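Local coordinates for L-tyrosine isonitrile synthase (Pseudomonas aeruginosa, PDB 3E59), which makes the isonitrile group on L-tyrosine, taking its carbon from C2 of ribulose 5-phosphate, in the biosynthesis of paerucumarin, at residues 200-203 with 204-207; 277-280 with 281-284; 44-47 with 48-51; 241-244 with 245-249; 128-131 with 132-136. One frame throughout, in Å; residues are numbered along the deposited sequence.

Interaction 1. Residues 200-203 with 204-207; sequences RAIT and RFLY
Tyr207 N bonds to Thr203 O at 2.8 Å, the tightest of four backbone hydrogen bonds here, each from an N-H to the carbonyl four residues back; Arg204 N reaches Arg200 O at 3.1 Å.

Apolar contacts fill one flank. Ile202 sends CD1 to Phe205, 3.9 Å from CE2, and its other branch CG2 lies 4.1 Å from Leu206 CD1. The two branches thus serve different partners one residue apart. Phe205 CG stands beside its own backbone N (chi1 -60°), which swings the ring back along the helix until Ala201 O sits over one face, nearer the rim than the middle, 3.4 Å from CD1.

Among polar side chains, Arg204 bends at chi3 (66°) and folds back, bringing NH1 to 3.8 Å from Ala201 CA. The like-charged Arg200 keeps its NE 5.8 Å from Arg204 NH1, not in contact. Thr203 turns OG1 to the carbonyl of Tyr199, a bond within its own helix.

Ile202 and Thr203 touch helix 219-247, whereas Ala201, Arg204 and Phe205 meet Trp277. This is i to i+3 and i to i+4 packing in an alpha-helix, 193-210, with a second helix on one group of side chains and a loop on another.

Interaction 2. Residues 277-280 with 281-284; sequences WLTP and WHGV
Trp281 lies with one face of its indole under Thr279, and the two residues, with Pro280 between them, make up most of this buried turn. Thr279 CB stands 3.6 Å from the centroid of the six-membered ring and only 13° off its normal, a CH-pi contact squarely over the face. Its OG1 sits above the same face but nearer the rim, 3.2 Å from Trp281 CE2. That hydroxyl also touches the edge of the His282 imidazole, 3.4 Å from CD2, so it lies over one ring and at the edge of another.

Torsions explain the overlap. Trp281 CG occupies the crowded position between its backbone N and carbonyl carbon (chi1 49°), which folds the indole back over the preceding residues instead of letting it extend away. Pro280 runs alongside, its CG 3.6 Å from Trp281 CE3, and also touches Ala85 and Ser89 of helix 84-103.

A single backbone hydrogen bond closes the turn, His282 N to Thr279 O at 3.0 Å. Leu278 adds CD1 at 3.9 Å from His282 O. His282 ND1 bonds to Lys76, and its ring meets that of Phe205; Trp281 meets Phe67 in turn. The i to i+3 bond, with Pro280 and Trp281 at the corners and their backbone angles those of a type I turn, marks a type I beta turn, which leads the loop into strand 284-287 of the mixed sheet.

Interaction 3. Residues 44-47 with 48-51; sequences QVQL and PRIA
Pro48 meets the carbonyl of Gln44 with a CH2 where an N-H would normally be, CD lying 3.4 Å from Gln44 O, and helix 35-55 is kinked there. This is a proline inside an alpha-helix: the ring nitrogen has no hydrogen to give, and CD takes up the space a hydrogen bond would use. Arg49 N does not reach Val45 O either, so the i to i+4 ladder misses two rungs and is regular again from Ile50. Ile50 N bonds to Gln46 O at 3.0 Å, close to straight at 164°, and Ala51 N bonds to Leu47 O at 2.9 Å.

Of the side chains, Leu47 keeps its CB against the proline, 3.5 Å from Pro48 CD. Arg49 runs over the carbonyl of Val45, with CG 3.5 Å from Val45 O. Its chain is extended at chi2 and then bends at chi3 (69°), which directs the guanidinium across to the segment that follows helix 219-247; there NH2 bonds to the carbonyls of Pro249 and Ala251. Gln46 points the same general way but gives its NE2 to the carbonyl of Leu264.

Ile50 packs on Val15 of helix 11-20 and on Ile252 of strand 252-255, which also touches Gln46 and Arg49, so the kinked helix lies between another helix and the parallel sheet. The polar parts of Gln46 and Arg49 are linked by one water, which donates to Gln46 OE1 at 2.9 Å and accepts a weak bond from Arg49 NE at 3.0 Å.

Interaction 4. Residues 241-244 with 245-249; sequences GALL and ADQFP
Leu244 and Phe248 form the closely packed side of this helix end, with Leu244 CD2 3.9 Å from Phe248 CE2 and the two side chains angled across each other. Phe248 N bonds to Leu244 O at 2.8 Å, the shortest backbone bond here, which ties the Phe248 backbone to the last turn. Both side chains press on Val63 of strand 60-64, and Phe152 takes the Phe248 ring edge-to-face. Leu243, like Leu244, is buried: its CD2 lies 3.6 Å from Gln247 CG, and Leu174 and Tyr178 of helix 167-178 cover it.

Toward solvent the contact slackens. Ala245 and Asp246 are exposed, and Asp246 N makes only weak bonds, to Ala242 O at 3.4 Å and to Leu243 O. Asp246 OD2 is hydrogen-bonded to the hydroxyl of Tyr178. Gln247 bends at chi2 (-71°), turning its amide back along the helix so that one water can donate both to its OE1, at 2.9 Å, and to Leu243 O. That carbonyl takes the water, Gln247 N and, weakly, Asp246 N.

Phe248 leaves helical geometry (phi/psi -132/71) and Pro249 follows, the C-terminal end of an alpha-helix from which the chain runs on into strand 252-255 of the parallel sheet.

Interaction 5. Residues 128-131 with 132-136; sequences AHIS and AYQDA
Ile130 and Gln134 meet one turn apart on the alpha-helix 127-144, a local i to i+4 contact carried mainly by the backbone. Four hydrogen bonds support it, from the N-H groups of Ala132, Tyr133, Gln134 and Asp135 to the carbonyls of residues 128 to 131. The shortest is Gln134 N to Ile130 O, 2.8 Å and near straight at 165°.

The Gln134 side chain is modelled in two conformers, so its contacts are less certain. In one of them CG rests 3.4 Å from Ile130 O, and the chain, extended beyond CG (chi2 -180°), brings OE1 alongside Ile130 CG2 at 3.6 Å, while NE2 bonds to Glu155.

Asp135 curls back, its OD2 3.2 Å from Ser131 O; two acceptors so close cannot bond to each other, and the pairing is probably unfavourable. Ser131 turns OG to Arg117. Tyr133 CG is anti to the backbone N (chi1 -173°), which carries the ring off the helix, and the hydroxyl bonds to Glu86 of helix 84-103.

Ala128, His129, Ala132 and Asp135 lie on the exposed face. Elsewhere around the helix, Ile130 touches Arg117 of helix 116-119, Tyr133 packs on Phe67 and Pro82, and Ala136 also touches Pro82, placing this turn among helices 84-103 and 116-119 and the loops near them.

In the fold
Interactions 1, 2 and 5 form a connected group. Interaction 1 rests on interaction 2 through Trp277, with Ala201 CB 3.5 Å from Trp277 CD2 and Phe205 CZ 3.4 Å from Trp277 O. Interaction 2 touches interaction 5, Trp281 CB lying 3.9 Å from Tyr133 OH. Interactions 3 and 4 make a second pair, joined by a probable hydrogen bond of 3.0 Å from Arg49 NH2 to Pro249 O. Interactions 3 and 5 lie on opposite sides of the chain's centre, their centres about 35 Å apart. A phosphate ion, probably from the crystallisation liquor, lies about 5 Å from Gly241 in interaction 4; such ions often mark pockets, but this one does not by itself locate the active site.

Interaction 1. Residues 200-203 with 204-207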
loop_
_atom_site.group_PDB
_atom_site.type_symbol
_atom_site.label_atom_id
_atom_site.label_comp_id
_atom_site.label_asym_id
_atom_site.label_seq_id
_atom_site.Cartn_x
_atom_site.Cartn_y
_atom_site.Cartn_z
ATOM N N ARG A 200 3.643 -12.578 9.540
ATOM C CA ARG A 200 2.883 -12.249 10.766
ATOM C C ARG A 200 1.939 -11.066 10.578
ATOM O O ARG A 200 0.811 -11.077 11.086
ATOM C CB ARG A 200 3.806 -12.059 12.001
ATOM C CG ARG A 200 3.065 -11.628 13.310
ATOM C CD ARG A 200 3.657 -12.215 14.600
ATOM N NE ARG A 200 4.493 -11.262 15.338
ATOM C CZ ARG A 200 4.310 -10.876 16.609
ATOM N NH1 ARG A 200 3.303 -11.338 17.342
ATOM N NH2 ARG A 200 5.159 -10.011 17.155
ATOM N N ALA A 201 2.390 -10.060 9.833
ATOM C CA ALA A 201 1.597 -8.857 9.605
ATOM C C ALA A 201 0.393 -9.112 8.700
ATOM O O ALA A 201 -0.741 -8.686 8.998
ATOM C CB ALA A 201 2.462 -7.773 9.026
ATOM N N ILE A 202 0.637 -9.814 7.598
ATOM C CA ILE A 202 -0.427 -10.186 6.675
ATOM C C ILE A 202 -1.460 -11.093 7.352
ATOM O O ILE A 202 -2.652 -10.960 7.101
ATOM C CB ILE A 202 0.120 -10.849 5.384
ATOM C CG1 ILE A 202 1.123 -9.916 4.660
ATOM C CG2 ILE A 202 -1.037 -11.282 4.464
ATOM C CD1 ILE A 202 0.624 -8.445 4.375
ATOM N N THR A 203 -1.001 -12.013 8.195
ATOM C CA THR A 203 -1.908 -12.846 8.998
ATOM C C THR A 203 -2.793 -11.943 9.867
ATOM O O THR A 203 -4.010 -12.125 9.930
ATOM C CB THR A 203 -1.135 -13.845 9.876
ATOM O OG1 THR A 203 -0.296 -14.663 9.047
ATOM C CG2 THR A 203 -2.094 -14.752 10.664
ATOM N N ARG A 204 -2.182 -10.946 10.497
ATOM C CA ARG A 204 -2.932 -10.042 11.364
ATOM C C ARG A 204 -4.023 -9.254 10.635
ATOM O O ARG A 204 -5.115 -9.095 11.185
ATOM C CB ARG A 204 -2.004 -9.117 12.161
ATOM C CG ARG A 204 -2.734 -8.322 13.255
ATOM C CD ARG A 204 -1.803 -7.427 14.058
ATOM N NE ARG A 204 -1.237 -6.347 13.247
ATOM C CZ ARG A 204 0.006 -6.344 12.760
ATOM N NH1 ARG A 204 0.814 -7.374 13.002
ATOM N NH2 ARG A 204 0.441 -5.318 12.029
ATOM N N PHE A 205 -3.740 -8.773 9.412
ATOM C CA PHE A 205 -4.745 -8.053 8.612
ATOM C C PHE A 205 -5.927 -8.966 8.308
ATOM O O PHE A 205 -7.079 -8.569 8.437
ATOM C CB PHE A 205 -4.206 -7.578 7.249
ATOM C CG PHE A 205 -3.030 -6.636 7.314
ATOM C CD1 PHE A 205 -2.704 -5.945 8.470
ATOM C CD2 PHE A 205 -2.268 -6.414 6.166
ATOM C CE1 PHE A 205 -1.620 -5.074 8.492
ATOM C CE2 PHE A 205 -1.173 -5.533 6.180
ATOM C CZ PHE A 205 -0.855 -4.869 7.338
ATOM N N LEU A 206 -5.629 -10.179 7.859
ATOM C CA LEU A 206 -6.664 -11.159 7.536
ATOM C C LEU A 206 -7.471 -11.563 8.766
ATOM O O LEU A 206 -8.698 -11.634 8.712
ATOM C CB LEU A 206 -6.047 -12.394 6.863
ATOM C CG LEU A 206 -5.347 -12.080 5.535
ATOM C CD1 LEU A 206 -4.571 -13.277 5.051
ATOM C CD2 LEU A 206 -6.341 -11.618 4.459
ATOM N N TYR A 207 -6.785 -11.814 9.874
ATOM C CA TYR A 207 -7.468 -12.152 11.121
ATOM C C TYR A 207 -8.383 -11.009 11.590
ATOM O O TYR A 207 -9.554 -11.225 11.915
ATOM C CB TYR A 207 -6.443 -12.534 12.196
ATOM C CG TYR A 207 -7.022 -12.650 13.585
ATOM C CD1 TYR A 207 -7.694 -13.810 13.974
ATOM C CD2 TYR A 207 -6.880 -11.618 14.516
ATOM C CE1 TYR A 207 -8.220 -13.940 15.244
ATOM C CE2 TYR A 207 -7.419 -11.734 15.808
ATOM C CZ TYR A 207 -8.085 -12.906 16.153
ATOM O OH TYR A 207 -8.639 -13.078 17.400
#

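Interaction 2. Residues 277-280 with 281-284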
loop_
_atom_site.group_PDB
_atom_site.type_symbol
_atom_site.label_atom_id
_atom_site.label_comp_id
_atom_site.label_asym_id
_atom_site.label_seq_id
_atom_site.Cartn_x
_atom_site.Cartn_y
_atom_site.Cartn_z
ATOM N N TRP A 277 2.552 -0.643 9.796
ATOM C CA TRP A 277 1.768 -1.526 8.926
ATOM C C TRP A 277 0.383 -0.965 8.527
ATOM O O TRP A 277 -0.300 -1.535 7.662
ATOM C CB TRP A 277 1.594 -2.915 9.584
ATOM C CG TRP A 277 2.877 -3.697 9.635
ATOM C CD1 TRP A 277 3.735 -3.804 10.694
ATOM C CD2 TRP A 277 3.458 -4.461 8.567
ATOM N NE1 TRP A 277 4.806 -4.594 10.355
ATOM C CE2 TRP A 277 4.663 -5.013 9.056
ATOM C CE3 TRP A 277 3.070 -4.748 7.254
ATOM C CZ2 TRP A 277 5.497 -5.826 8.267
ATOM C CZ3 TRP A 277 3.900 -5.574 6.469
ATOM C CH2 TRP A 277 5.098 -6.095 6.985
ATOM N N LEU A 278 -0.037 0.126 9.162
ATOM C CA LEU A 278 -1.397 0.621 8.967
ATOM C C LEU A 278 -1.506 1.422 7.680
ATOM O O LEU A 278 -0.660 2.270 7.398
ATOM C CB LEU A 278 -1.860 1.472 10.161
ATOM C CG LEU A 278 -3.346 1.884 10.195
ATOM C CD1 LEU A 278 -4.277 0.664 10.118
ATOM C CD2 LEU A 278 -3.641 2.694 11.462
ATOM N N THR A 279 -2.562 1.139 6.920
ATOM C CA THR A 279 -2.859 1.831 5.680
ATOM C C THR A 279 -4.306 2.381 5.715
ATOM O O THR A 279 -5.138 1.873 6.471
ATOM C CB THR A 279 -2.660 0.910 4.479
ATOM O OG1 THR A 279 -3.554 -0.196 4.591
ATOM C CG2 THR A 279 -1.195 0.395 4.405
ATOM N N PRO A 280 -4.590 3.444 4.929
ATOM C CA PRO A 280 -5.909 4.110 4.952
ATOM C C PRO A 280 -7.129 3.235 4.627
ATOM O O PRO A 280 -8.226 3.544 5.083
ATOM C CB PRO A 280 -5.759 5.245 3.939
ATOM C CG PRO A 280 -4.543 4.937 3.133
ATOM C CD PRO A 280 -3.648 4.126 4.015
ATOM N N TRP A 281 -6.943 2.146 3.884
ATOM C CA TRP A 281 -8.057 1.240 3.582
ATOM C C TRP A 281 -8.331 0.221 4.698
ATOM O O TRP A 281 -9.231 -0.598 4.571
ATOM C CB TRP A 281 -7.886 0.555 2.225
ATOM C CG TRP A 281 -6.525 -0.074 1.995
ATOM C CD1 TRP A 281 -6.192 -1.398 2.144
ATOM C CD2 TRP A 281 -5.331 0.593 1.561
ATOM N NE1 TRP A 281 -4.859 -1.592 1.845
ATOM C CE2 TRP A 281 -4.304 -0.390 1.485
ATOM C CE3 TRP A 281 -5.025 1.922 1.226
ATOM C CZ2 TRP A 281 -2.990 -0.082 1.091
ATOM C CZ3 TRP A 281 -3.708 2.233 0.834
ATOM C CH2 TRP A 281 -2.713 1.232 0.775
ATOM N N HIS A 282 -7.548 0.292 5.778
ATOM C CA HIS A 282 -7.712 -0.556 6.968
ATOM C C HIS A 282 -7.943 0.280 8.226
ATOM O O HIS A 282 -8.007 -0.257 9.320
ATOM C CB HIS A 282 -6.480 -1.450 7.174
ATOM C CG HIS A 282 -6.406 -2.600 6.223
ATOM N ND1 HIS A 282 -7.033 -3.802 6.464
ATOM C CD2 HIS A 282 -5.792 -2.729 5.025
ATOM C CE1 HIS A 282 -6.797 -4.631 5.461
ATOM N NE2 HIS A 282 -6.049 -4.001 4.572
ATOM N N GLY A 283 -8.086 1.594 8.068
ATOM C CA GLY A 283 -8.274 2.488 9.204
ATOM C C GLY A 283 -9.069 3.739 8.890
ATOM O O GLY A 283 -9.769 3.808 7.872
ATOM N N VAL A 284 -8.973 4.724 9.781
ATOM C CA VAL A 284 -9.740 5.975 9.666
ATOM C C VAL A 284 -8.853 7.176 9.924
ATOM O O VAL A 284 -7.935 7.113 10.748
ATOM C CB VAL A 284 -10.961 6.052 10.642
ATOM C CG1 VAL A 284 -12.031 5.041 10.276
ATOM C CG2 VAL A 284 -10.530 5.890 12.102
#

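Interaction 3. Residues 44-47 with 48-51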
loop_
_atom_site.group_PDB
_atom_site.type_symbol
_atom_site.label_atom_id
_atom_site.label_comp_id
_atom_site.label_asym_id
_atom_site.label_seq_id
_atom_site.Cartn_x
_atom_site.Cartn_y
_atom_site.Cartn_z
ATOM N N GLN A 44 22.767 2.692 -1.344
ATOM C CA GLN A 44 23.411 1.812 -2.321
ATOM C C GLN A 44 22.417 1.301 -3.364
ATOM O O GLN A 44 22.722 1.258 -4.559
ATOM C CB GLN A 44 24.060 0.624 -1.613
ATOM C CG GLN A 44 25.145 0.999 -0.623
ATOM C CD GLN A 44 25.846 -0.213 -0.032
ATOM O OE1 GLN A 44 25.411 -1.364 -0.204
ATOM N NE2 GLN A 44 26.950 0.038 0.664
ATOM N N VAL A 45 21.224 0.927 -2.907
ATOM C CA VAL A 45 20.203 0.358 -3.787
ATOM C C VAL A 45 19.467 1.434 -4.598
ATOM O O VAL A 45 19.335 1.321 -5.812
ATOM C CB VAL A 45 19.191 -0.519 -2.997
ATOM C CG1 VAL A 45 18.102 -1.071 -3.916
ATOM C CG2 VAL A 45 19.909 -1.653 -2.288
ATOM N N GLN A 46 19.014 2.485 -3.927
ATOM C CA GLN A 46 18.057 3.409 -4.526
ATOM C C GLN A 46 18.690 4.489 -5.378
ATOM O O GLN A 46 18.112 4.877 -6.394
ATOM C CB GLN A 46 17.159 4.041 -3.453
ATOM C CG GLN A 46 16.339 3.021 -2.629
ATOM C CD GLN A 46 15.333 2.209 -3.462
ATOM O OE1 GLN A 46 14.953 2.601 -4.571
ATOM N NE2 GLN A 46 14.893 1.074 -2.911
ATOM N N LEU A 47 19.860 4.973 -4.963
ATOM C CA LEU A 47 20.509 6.126 -5.614
ATOM C C LEU A 47 20.838 5.986 -7.113
ATOM O O LEU A 47 20.543 6.893 -7.890
ATOM C CB LEU A 47 21.739 6.636 -4.829
ATOM C CG LEU A 47 21.472 7.568 -3.633
ATOM C CD1 LEU A 47 22.736 8.280 -3.176
ATOM C CD2 LEU A 47 20.406 8.600 -3.974
ATOM N N PRO A 48 21.454 4.861 -7.531
ATOM C CA PRO A 48 21.660 4.755 -8.984
ATOM C C PRO A 48 20.346 4.598 -9.760
ATOM O O PRO A 48 20.289 4.984 -10.923
ATOM C CB PRO A 48 22.546 3.520 -9.141
ATOM C CG PRO A 48 22.417 2.760 -7.887
ATOM C CD PRO A 48 21.981 3.694 -6.798
ATOM N N ARG A 49 19.303 4.062 -9.112
ATOM C CA ARG A 49 17.986 3.878 -9.747
ATOM C C ARG A 49 17.301 5.225 -10.026
ATOM O O ARG A 49 16.755 5.438 -11.116
ATOM C CB ARG A 49 17.076 2.961 -8.907
ATOM C CG ARG A 49 17.533 1.507 -8.834
ATOM C CD ARG A 49 16.542 0.628 -8.054
ATOM N NE ARG A 49 15.266 0.447 -8.755
ATOM C CZ ARG A 49 15.098 -0.306 -9.844
ATOM N NH1 ARG A 49 16.120 -0.962 -10.383
ATOM N NH2 ARG A 49 13.903 -0.399 -10.401
ATOM N N ILE A 50 17.339 6.120 -9.035
ATOM C CA ILE A 50 16.844 7.490 -9.177
ATOM C C ILE A 50 17.713 8.235 -10.185
ATOM O O ILE A 50 17.201 8.942 -11.055
ATOM C CB ILE A 50 16.862 8.257 -7.823
ATOM C CG1 ILE A 50 15.885 7.627 -6.822
ATOM C CG2 ILE A 50 16.562 9.749 -8.030
ATOM C CD1 ILE A 50 16.134 8.033 -5.391
ATOM N N ALA A 51 19.029 8.062 -10.055
ATOM C CA ALA A 51 20.002 8.757 -10.899
ATOM C C ALA A 51 19.832 8.420 -12.388
ATOM O O ALA A 51 20.133 9.239 -13.246
ATOM C CB ALA A 51 21.420 8.456 -10.432
HETATM O O HOH W 1 13.446 0.793 -6.336
#

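Interaction 4. Residues 241-244 with 245-249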
loop_
_atom_site.group_PDB
_atom_site.type_symbol
_atom_site.label_atom_id
_atom_site.label_comp_id
_atom_site.label_asym_id
_atom_site.label_seq_id
_atom_site.Cartn_x
_atom_site.Cartn_y
_atom_site.Cartn_z
ATOM N N GLY A 241 3.821 -7.768 -8.044
ATOM C CA GLY A 241 5.108 -7.065 -8.040
ATOM C C GLY A 241 6.040 -7.477 -9.173
ATOM O O GLY A 241 6.692 -6.626 -9.804
ATOM N N ALA A 242 6.103 -8.786 -9.423
ATOM C CA ALA A 242 6.917 -9.345 -10.502
ATOM C C ALA A 242 6.418 -8.911 -11.889
ATOM O O ALA A 242 7.211 -8.509 -12.755
ATOM C CB ALA A 242 6.968 -10.862 -10.387
ATOM N N LEU A 243 5.099 -8.973 -12.078
ATOM C CA LEU A 243 4.462 -8.431 -13.268
ATOM C C LEU A 243 4.848 -6.960 -13.497
ATOM O O LEU A 243 5.264 -6.592 -14.587
ATOM C CB LEU A 243 2.930 -8.616 -13.197
ATOM C CG LEU A 243 2.103 -8.071 -14.377
ATOM C CD1 LEU A 243 0.816 -8.858 -14.583
ATOM C CD2 LEU A 243 1.801 -6.572 -14.231
ATOM N N LEU A 244 4.731 -6.132 -12.464
ATOM C CA LEU A 244 5.067 -4.712 -12.566
ATOM C C LEU A 244 6.561 -4.430 -12.783
ATOM O O LEU A 244 6.918 -3.380 -13.326
ATOM C CB LEU A 244 4.594 -3.965 -11.312
ATOM C CG LEU A 244 3.097 -3.908 -11.016
ATOM C CD1 LEU A 244 2.855 -3.446 -9.563
ATOM C CD2 LEU A 244 2.400 -2.996 -12.028
ATOM N N ALA A 245 7.436 -5.339 -12.342
ATOM C CA ALA A 245 8.878 -5.170 -12.607
ATOM C C ALA A 245 9.186 -5.304 -14.101
ATOM O O ALA A 245 10.119 -4.686 -14.615
ATOM C CB ALA A 245 9.718 -6.138 -11.779
ATOM N N ASP A 246 8.388 -6.103 -14.802
ATOM C CA ASP A 246 8.509 -6.212 -16.265
ATOM C C ASP A 246 7.768 -5.097 -16.993
ATOM O O ASP A 246 8.198 -4.663 -18.060
ATOM C CB ASP A 246 8.020 -7.573 -16.747
ATOM C CG ASP A 246 9.055 -8.674 -16.546
ATOM O OD1 ASP A 246 10.207 -8.358 -16.175
ATOM O OD2 ASP A 246 8.709 -9.855 -16.764
ATOM N N GLN A 247 6.655 -4.631 -16.422
ATOM C CA GLN A 247 5.923 -3.519 -17.026
ATOM C C GLN A 247 6.737 -2.238 -16.920
ATOM O O GLN A 247 6.835 -1.493 -17.890
ATOM C CB GLN A 247 4.552 -3.324 -16.387
ATOM C CG GLN A 247 3.566 -4.482 -16.591
ATOM C CD GLN A 247 3.069 -4.590 -18.017
ATOM O OE1 GLN A 247 3.084 -5.678 -18.616
ATOM N NE2 GLN A 247 2.634 -3.470 -18.577
ATOM N N PHE A 248 7.315 -2.002 -15.735
ATOM C CA PHE A 248 8.026 -0.755 -15.398
ATOM C C PHE A 248 9.378 -1.066 -14.762
ATOM O O PHE A 248 9.552 -0.842 -13.561
ATOM C CB PHE A 248 7.217 0.104 -14.403
ATOM C CG PHE A 248 5.781 0.316 -14.793
ATOM C CD1 PHE A 248 5.452 1.088 -15.913
ATOM C CD2 PHE A 248 4.753 -0.250 -14.037
ATOM C CE1 PHE A 248 4.119 1.279 -16.283
ATOM C CE2 PHE A 248 3.420 -0.069 -14.391
ATOM C CZ PHE A 248 3.098 0.698 -15.521
ATOM N N PRO A 249 10.346 -1.568 -15.557
ATOM C CA PRO A 249 11.619 -2.048 -14.984
ATOM C C PRO A 249 12.410 -1.013 -14.154
ATOM O O PRO A 249 12.947 -1.357 -13.095
ATOM C CB PRO A 249 12.421 -2.469 -16.226
ATOM C CG PRO A 249 11.380 -2.741 -17.276
ATOM C CD PRO A 249 10.335 -1.701 -17.029
HETATM O O HOH W 2 4.552 -7.786 -17.265
#

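Interaction 5. Residues 128-131 with 132-136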
loop_
_atom_site.group_PDB
_atom_site.type_symbol
_atom_site.label_atom_id
_atom_site.label_comp_id
_atom_site.label_asym_id
_atom_site.label_seq_id
_atom_site.Cartn_x
_atom_site.Cartn_y
_atom_site.Cartn_z
ATOM N N ALA A 128 -17.293 -6.451 -7.755
ATOM C CA ALA A 128 -18.121 -5.249 -7.858
ATOM C C ALA A 128 -17.656 -4.198 -6.870
ATOM O O ALA A 128 -17.609 -3.018 -7.197
ATOM C CB ALA A 128 -19.593 -5.577 -7.622
ATOM N N HIS A 129 -17.321 -4.628 -5.656
ATOM C CA HIS A 129 -16.803 -3.715 -4.641
ATOM C C HIS A 129 -15.471 -3.112 -5.084
ATOM O O HIS A 129 -15.256 -1.900 -4.947
ATOM C CB HIS A 129 -16.648 -4.421 -3.292
ATOM C CG HIS A 129 -17.926 -4.544 -2.522
ATOM N ND1 HIS A 129 -18.411 -3.532 -1.721
ATOM C CD2 HIS A 129 -18.819 -5.559 -2.427
ATOM C CE1 HIS A 129 -19.542 -3.920 -1.161
ATOM N NE2 HIS A 129 -19.811 -5.146 -1.572
ATOM N N ILE A 130 -14.592 -3.966 -5.622
ATOM C CA ILE A 130 -13.287 -3.533 -6.132
ATOM C C ILE A 130 -13.447 -2.504 -7.264
ATOM O O ILE A 130 -12.801 -1.451 -7.247
ATOM C CB ILE A 130 -12.403 -4.744 -6.567
ATOM C CG1 ILE A 130 -12.040 -5.603 -5.352
ATOM C CG2 ILE A 130 -11.118 -4.291 -7.282
ATOM C CD1 ILE A 130 -11.721 -6.990 -5.729
ATOM N N SER A 131 -14.309 -2.806 -8.232
ATOM C CA SER A 131 -14.583 -1.878 -9.330
ATOM C C SER A 131 -15.125 -0.533 -8.850
ATOM O O SER A 131 -14.740 0.499 -9.377
ATOM C CB SER A 131 -15.534 -2.502 -10.352
ATOM O OG SER A 131 -14.831 -3.361 -11.229
ATOM N N ALA A 132 -16.017 -0.552 -7.858
ATOM C CA ALA A 132 -16.567 0.679 -7.276
ATOM C C ALA A 132 -15.486 1.502 -6.549
ATOM O O ALA A 132 -15.447 2.737 -6.658
ATOM C CB ALA A 132 -17.713 0.353 -6.340
ATOM N N TYR A 133 -14.614 0.811 -5.817
ATOM C CA TYR A 133 -13.496 1.460 -5.133
ATOM C C TYR A 133 -12.504 2.079 -6.121
ATOM O O TYR A 133 -12.033 3.205 -5.903
ATOM C CB TYR A 133 -12.788 0.477 -4.199
ATOM C CG TYR A 133 -11.719 1.094 -3.318
ATOM C CD1 TYR A 133 -10.384 1.145 -3.738
ATOM C CD2 TYR A 133 -12.039 1.615 -2.057
ATOM C CE1 TYR A 133 -9.392 1.700 -2.929
ATOM C CE2 TYR A 133 -11.055 2.180 -1.239
ATOM C CZ TYR A 133 -9.737 2.220 -1.687
ATOM O OH TYR A 133 -8.763 2.759 -0.885
ATOM N N GLN A 134 -12.194 1.323 -7.179
ATOM C CA GLN A 134 -11.331 1.778 -8.273
ATOM C C GLN A 134 -11.842 3.085 -8.876
ATOM O O GLN A 134 -11.092 4.055 -9.006
ATOM C CB GLN A 134 -11.228 0.701 -9.365
ATOM C CG GLN A 134 -10.174 -0.389 -9.105
ATOM C CD GLN A 134 -10.087 -1.443 -10.212
ATOM O OE1 GLN A 134 -9.598 -2.549 -9.987
ATOM N NE2 GLN A 134 -10.563 -1.104 -11.406
ATOM N N ASP A 135 -13.127 3.093 -9.223
ATOM C CA ASP A 135 -13.787 4.226 -9.882
ATOM C C ASP A 135 -13.826 5.437 -8.962
ATOM O O ASP A 135 -13.602 6.565 -9.401
ATOM C CB ASP A 135 -15.222 3.855 -10.319
ATOM C CG ASP A 135 -15.262 2.782 -11.406
ATOM O OD1 ASP A 135 -14.236 2.556 -12.083
ATOM O OD2 ASP A 135 -16.335 2.157 -11.585
ATOM N N ALA A 136 -14.115 5.189 -7.689
ATOM C CA ALA A 136 -14.199 6.244 -6.684
ATOM C C ALA A 136 -12.822 6.832 -6.341
ATOM O O ALA A 136 -12.707 8.033 -6.080
ATOM C CB ALA A 136 -14.897 5.727 -5.432
#